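PDB 7BVE: integral membrane indolylacetylinositol arabinosyltransferase EmbC from Mycolicibacterium smegmatis, which probably transfers arabinose units in building the arabinan of the mycobacterial cell wall, and is bound here by the drug ethambutol. Local coordinates for residues Val328-Ala340 and Trp375-Ile387. Numbering follows the deposited sequence.
With PO4 (phosphate ion), chain F.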
# COMPACT_ATOMS: atom_id res chain seq x y z
N VAL A 328 -24.98 -25.61 -6.07
CA VAL A 328 -24.88 -26.08 -7.45
C VAL A 328 -26.11 -25.68 -8.25
O VAL A 328 -26.10 -25.70 -9.48
CB VAL A 328 -24.64 -27.60 -7.50
CG1 VAL A 328 -23.23 -27.92 -7.15
CG2 VAL A 328 -25.57 -28.31 -6.55
N TRP A 329 -27.19 -25.34 -7.56
CA TRP A 329 -28.36 -24.84 -8.28
C TRP A 329 -28.30 -23.34 -8.47
O TRP A 329 -28.70 -22.83 -9.52
CB TRP A 329 -29.64 -25.22 -7.56
CG TRP A 329 -30.86 -24.70 -8.23
CD1 TRP A 329 -31.63 -23.66 -7.82
CD2 TRP A 329 -31.41 -25.15 -9.47
NE1 TRP A 329 -32.65 -23.45 -8.71
CE2 TRP A 329 -32.54 -24.35 -9.73
CE3 TRP A 329 -31.07 -26.15 -10.38
CZ2 TRP A 329 -33.32 -24.54 -10.86
CZ3 TRP A 329 -31.84 -26.32 -11.49
CH2 TRP A 329 -32.96 -25.52 -11.73
N MET A 330 -27.81 -22.61 -7.47
CA MET A 330 -27.82 -21.16 -7.57
C MET A 330 -26.79 -20.61 -8.54
O MET A 330 -27.00 -19.53 -9.09
CB MET A 330 -27.63 -20.53 -6.19
CG MET A 330 -28.79 -20.73 -5.25
SD MET A 330 -30.36 -20.19 -5.94
CE MET A 330 -30.09 -18.44 -6.10
N ARG A 331 -25.70 -21.33 -8.77
CA ARG A 331 -24.65 -20.87 -9.67
C ARG A 331 -24.74 -21.48 -11.05
O ARG A 331 -23.79 -21.37 -11.82
CB ARG A 331 -23.29 -21.19 -9.07
CG ARG A 331 -23.01 -20.51 -7.76
CD ARG A 331 -21.65 -20.92 -7.25
NE ARG A 331 -21.61 -22.35 -6.95
CZ ARG A 331 -20.84 -23.22 -7.57
NH1 ARG A 331 -20.03 -22.80 -8.52
NH2 ARG A 331 -20.86 -24.50 -7.25
N PHE A 332 -25.84 -22.14 -11.38
CA PHE A 332 -26.04 -22.74 -12.70
C PHE A 332 -26.26 -21.75 -13.84
O PHE A 332 -25.79 -22.03 -14.96
CB PHE A 332 -27.17 -23.77 -12.57
CG PHE A 332 -27.45 -24.52 -13.83
CD1 PHE A 332 -26.51 -25.37 -14.35
CD2 PHE A 332 -28.68 -24.43 -14.44
CE1 PHE A 332 -26.77 -26.09 -15.50
CE2 PHE A 332 -28.95 -25.14 -15.59
CZ PHE A 332 -27.99 -25.97 -16.12
N PRO A 333 -26.97 -20.61 -13.68
CA PRO A 333 -26.95 -19.61 -14.76
C PRO A 333 -25.59 -19.05 -15.08
O PRO A 333 -25.34 -18.69 -16.24
CB PRO A 333 -27.89 -18.52 -14.23
CG PRO A 333 -28.80 -19.21 -13.39
CD PRO A 333 -28.03 -20.26 -12.71
N THR A 334 -24.68 -18.99 -14.12
CA THR A 334 -23.31 -18.55 -14.38
C THR A 334 -22.56 -19.57 -15.24
O THR A 334 -21.76 -19.19 -16.11
CB THR A 334 -22.61 -18.31 -13.05
OG1 THR A 334 -23.37 -17.38 -12.28
CG2 THR A 334 -21.25 -17.73 -13.26
N LEU A 335 -22.84 -20.85 -15.04
CA LEU A 335 -22.28 -21.89 -15.90
C LEU A 335 -22.81 -21.77 -17.32
O LEU A 335 -22.05 -21.92 -18.29
CB LEU A 335 -22.60 -23.26 -15.32
CG LEU A 335 -22.06 -24.47 -16.07
CD1 LEU A 335 -20.56 -24.45 -16.03
CD2 LEU A 335 -22.59 -25.75 -15.50
N LEU A 336 -24.11 -21.48 -17.47
CA LEU A 336 -24.67 -21.31 -18.81
C LEU A 336 -24.12 -20.06 -19.49
O LEU A 336 -23.94 -20.04 -20.71
CB LEU A 336 -26.19 -21.27 -18.75
CG LEU A 336 -26.87 -22.55 -18.29
CD1 LEU A 336 -28.36 -22.34 -18.24
CD2 LEU A 336 -26.51 -23.69 -19.20
N MET A 337 -23.85 -19.01 -18.72
CA MET A 337 -23.24 -17.81 -19.29
C MET A 337 -21.81 -18.06 -19.74
O MET A 337 -21.39 -17.52 -20.76
CB MET A 337 -23.29 -16.65 -18.30
CG MET A 337 -24.67 -16.10 -18.10
SD MET A 337 -24.73 -14.80 -16.88
CE MET A 337 -26.50 -14.59 -16.78
N GLY A 338 -21.06 -18.88 -19.00
CA GLY A 338 -19.72 -19.23 -19.45
C GLY A 338 -19.70 -20.05 -20.72
O GLY A 338 -18.89 -19.81 -21.62
N LEU A 339 -20.62 -21.02 -20.83
CA LEU A 339 -20.74 -21.80 -22.06
C LEU A 339 -21.14 -20.93 -23.24
O LEU A 339 -20.53 -21.01 -24.31
CB LEU A 339 -21.73 -22.94 -21.86
CG LEU A 339 -21.39 -24.08 -20.90
CD1 LEU A 339 -22.55 -25.04 -20.74
CD2 LEU A 339 -20.20 -24.82 -21.40
N ALA A 340 -22.14 -20.06 -23.06
CA ALA A 340 -22.58 -19.18 -24.14
C ALA A 340 -21.50 -18.19 -24.53
O ALA A 340 -21.35 -17.86 -25.70
CB ALA A 340 -23.85 -18.44 -23.74
N TRP A 375 -11.90 -16.67 -16.57
CA TRP A 375 -13.19 -17.13 -16.06
C TRP A 375 -13.05 -17.84 -14.73
O TRP A 375 -13.89 -17.65 -13.85
CB TRP A 375 -13.86 -18.06 -17.06
CG TRP A 375 -15.25 -18.38 -16.64
CD1 TRP A 375 -15.67 -19.45 -15.93
CD2 TRP A 375 -16.41 -17.61 -16.93
NE1 TRP A 375 -17.02 -19.40 -15.73
CE2 TRP A 375 -17.50 -18.27 -16.35
CE3 TRP A 375 -16.64 -16.42 -17.62
CZ2 TRP A 375 -18.78 -17.79 -16.42
CZ3 TRP A 375 -17.91 -15.95 -17.70
CH2 TRP A 375 -18.97 -16.63 -17.12
N LEU A 376 -12.04 -18.70 -14.57
CA LEU A 376 -12.05 -19.60 -13.42
C LEU A 376 -11.76 -18.91 -12.09
O LEU A 376 -12.54 -19.12 -11.15
CB LEU A 376 -11.11 -20.80 -13.67
CG LEU A 376 -11.42 -21.72 -14.85
CD1 LEU A 376 -10.47 -22.88 -14.83
CD2 LEU A 376 -12.84 -22.20 -14.87
N PRO A 377 -10.73 -18.07 -11.91
CA PRO A 377 -10.56 -17.44 -10.60
C PRO A 377 -11.50 -16.28 -10.30
O PRO A 377 -11.53 -15.82 -9.16
CB PRO A 377 -9.12 -16.93 -10.64
CG PRO A 377 -8.86 -16.69 -12.00
CD PRO A 377 -9.55 -17.76 -12.75
N LEU A 378 -12.28 -15.79 -11.26
CA LEU A 378 -12.97 -14.51 -11.10
C LEU A 378 -14.47 -14.54 -11.32
O LEU A 378 -15.13 -13.59 -10.90
CB LEU A 378 -12.36 -13.46 -12.04
CG LEU A 378 -10.97 -12.92 -11.70
CD1 LEU A 378 -10.40 -12.17 -12.85
CD2 LEU A 378 -11.08 -12.01 -10.52
N ASN A 379 -15.03 -15.58 -11.94
CA ASN A 379 -16.45 -15.55 -12.30
C ASN A 379 -17.20 -16.79 -11.84
O ASN A 379 -18.13 -17.22 -12.51
CB ASN A 379 -16.63 -15.38 -13.81
CG ASN A 379 -16.18 -14.04 -14.31
OD1 ASN A 379 -16.30 -13.05 -13.62
ND2 ASN A 379 -15.70 -13.99 -15.54
N ASN A 380 -16.82 -17.40 -10.73
CA ASN A 380 -17.57 -18.55 -10.21
C ASN A 380 -18.46 -18.13 -9.04
O ASN A 380 -18.25 -18.52 -7.90
CB ASN A 380 -16.63 -19.68 -9.81
CG ASN A 380 -17.35 -20.99 -9.62
OD1 ASN A 380 -18.52 -21.12 -9.93
ND2 ASN A 380 -16.65 -21.97 -9.08
N GLY A 381 -19.47 -17.35 -9.33
CA GLY A 381 -20.33 -16.86 -8.28
C GLY A 381 -21.58 -16.20 -8.79
O GLY A 381 -21.99 -16.40 -9.93
N LEU A 382 -22.17 -15.39 -7.92
CA LEU A 382 -23.44 -14.72 -8.18
C LEU A 382 -23.28 -13.25 -8.50
O LEU A 382 -24.28 -12.55 -8.63
CB LEU A 382 -24.36 -14.89 -6.97
CG LEU A 382 -24.74 -16.33 -6.64
CD1 LEU A 382 -25.58 -16.37 -5.40
CD2 LEU A 382 -25.47 -16.93 -7.79
N ARG A 383 -22.05 -12.77 -8.66
CA ARG A 383 -21.78 -11.37 -8.93
C ARG A 383 -22.23 -10.98 -10.34
O ARG A 383 -22.53 -11.86 -11.16
CB ARG A 383 -20.28 -11.11 -8.72
CG ARG A 383 -19.93 -11.06 -7.25
CD ARG A 383 -18.54 -10.57 -6.99
NE ARG A 383 -18.33 -9.20 -7.46
CZ ARG A 383 -18.70 -8.12 -6.79
NH1 ARG A 383 -19.31 -8.24 -5.63
NH2 ARG A 383 -18.48 -6.92 -7.30
N PRO A 384 -22.34 -9.69 -10.66
CA PRO A 384 -22.77 -9.31 -12.01
C PRO A 384 -21.70 -9.42 -13.08
O PRO A 384 -21.97 -9.06 -14.22
CB PRO A 384 -23.20 -7.85 -11.83
CG PRO A 384 -22.43 -7.37 -10.71
CD PRO A 384 -22.34 -8.50 -9.77
N GLU A 385 -20.50 -9.91 -12.77
CA GLU A 385 -19.36 -9.97 -13.68
C GLU A 385 -19.58 -10.84 -14.93
O GLU A 385 -19.20 -10.39 -16.02
CB GLU A 385 -18.13 -10.44 -12.90
CG GLU A 385 -17.84 -9.64 -11.65
CD GLU A 385 -17.36 -8.26 -11.96
OE1 GLU A 385 -16.67 -8.10 -12.98
OE2 GLU A 385 -17.67 -7.33 -11.18
N PRO A 386 -20.16 -12.06 -14.87
CA PRO A 386 -20.47 -12.75 -16.14
C PRO A 386 -21.53 -12.08 -16.99
O PRO A 386 -21.46 -12.18 -18.22
CB PRO A 386 -20.92 -14.13 -15.67
CG PRO A 386 -21.33 -13.98 -14.31
CD PRO A 386 -20.42 -12.98 -13.74
N ILE A 387 -22.50 -11.41 -16.36
CA ILE A 387 -23.53 -10.69 -17.10
C ILE A 387 -22.90 -9.55 -17.89
O ILE A 387 -23.20 -9.35 -19.08
CB ILE A 387 -24.62 -10.16 -16.14
CG1 ILE A 387 -25.39 -11.29 -15.47
CG2 ILE A 387 -25.59 -9.27 -16.86
CD1 ILE A 387 -24.92 -11.65 -14.09
P PO4 F . -19.34 -3.38 -5.44
O1 PO4 F . -20.01 -4.20 -6.52
O2 PO4 F . -18.36 -4.25 -4.69
O3 PO4 F . -18.62 -2.22 -6.07
O4 PO4 F . -20.37 -2.86 -4.48
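The indole of Trp-375 lies between the Gly-338 backbone and the side chain of Asn-379: Gly-338 CA sits over one face, 3.8 Å from the centroid of the six-membered ring, a CH-pi contact, while Asn-379 CB of its own segment covers the opposite face. At the ring edge, near its plane, Thr-334 O lies 3.3 Å from Trp-375 CZ2. With CG anti to the backbone N (chi1 -172°), Trp-375 reaches helix 332-349 at Gly-338, where no side chain keeps the ring off the backbone. The second flat group, the guanidinium of Arg-331, receives Asn-380 OD1 at its edge, in plane; Arg-331 NH1 to Asn-380 OD1 is 2.7 Å, but the 120° angle at the hydrogen makes this bond weak, and the amide is turned 62° from the guanidinium. NH2 bonds to His-271 O and NE to Ser-327 OG, so all three guanidinium nitrogens have partners. One turn before Gly-338, Thr-334 OG1 donates to Gly-381 O (2.9 Å), nearly in line with the carbonyl. Beyond, the extended Met-337 crosses Pro-386 and brings CE within 3.7 Å of Ile-387 CG1. Helix 332-349 thus packs against the turn around Gly-381 and the flanking helix ends, Trp-375 before and Pro-386 and Ile-387 after, in the GT-C-type membrane domain. The contact lies beside the ethambutol pocket, to which this turn contributes Arg-383, paired with Asp-279 and donating from NH2 to phosphate O1.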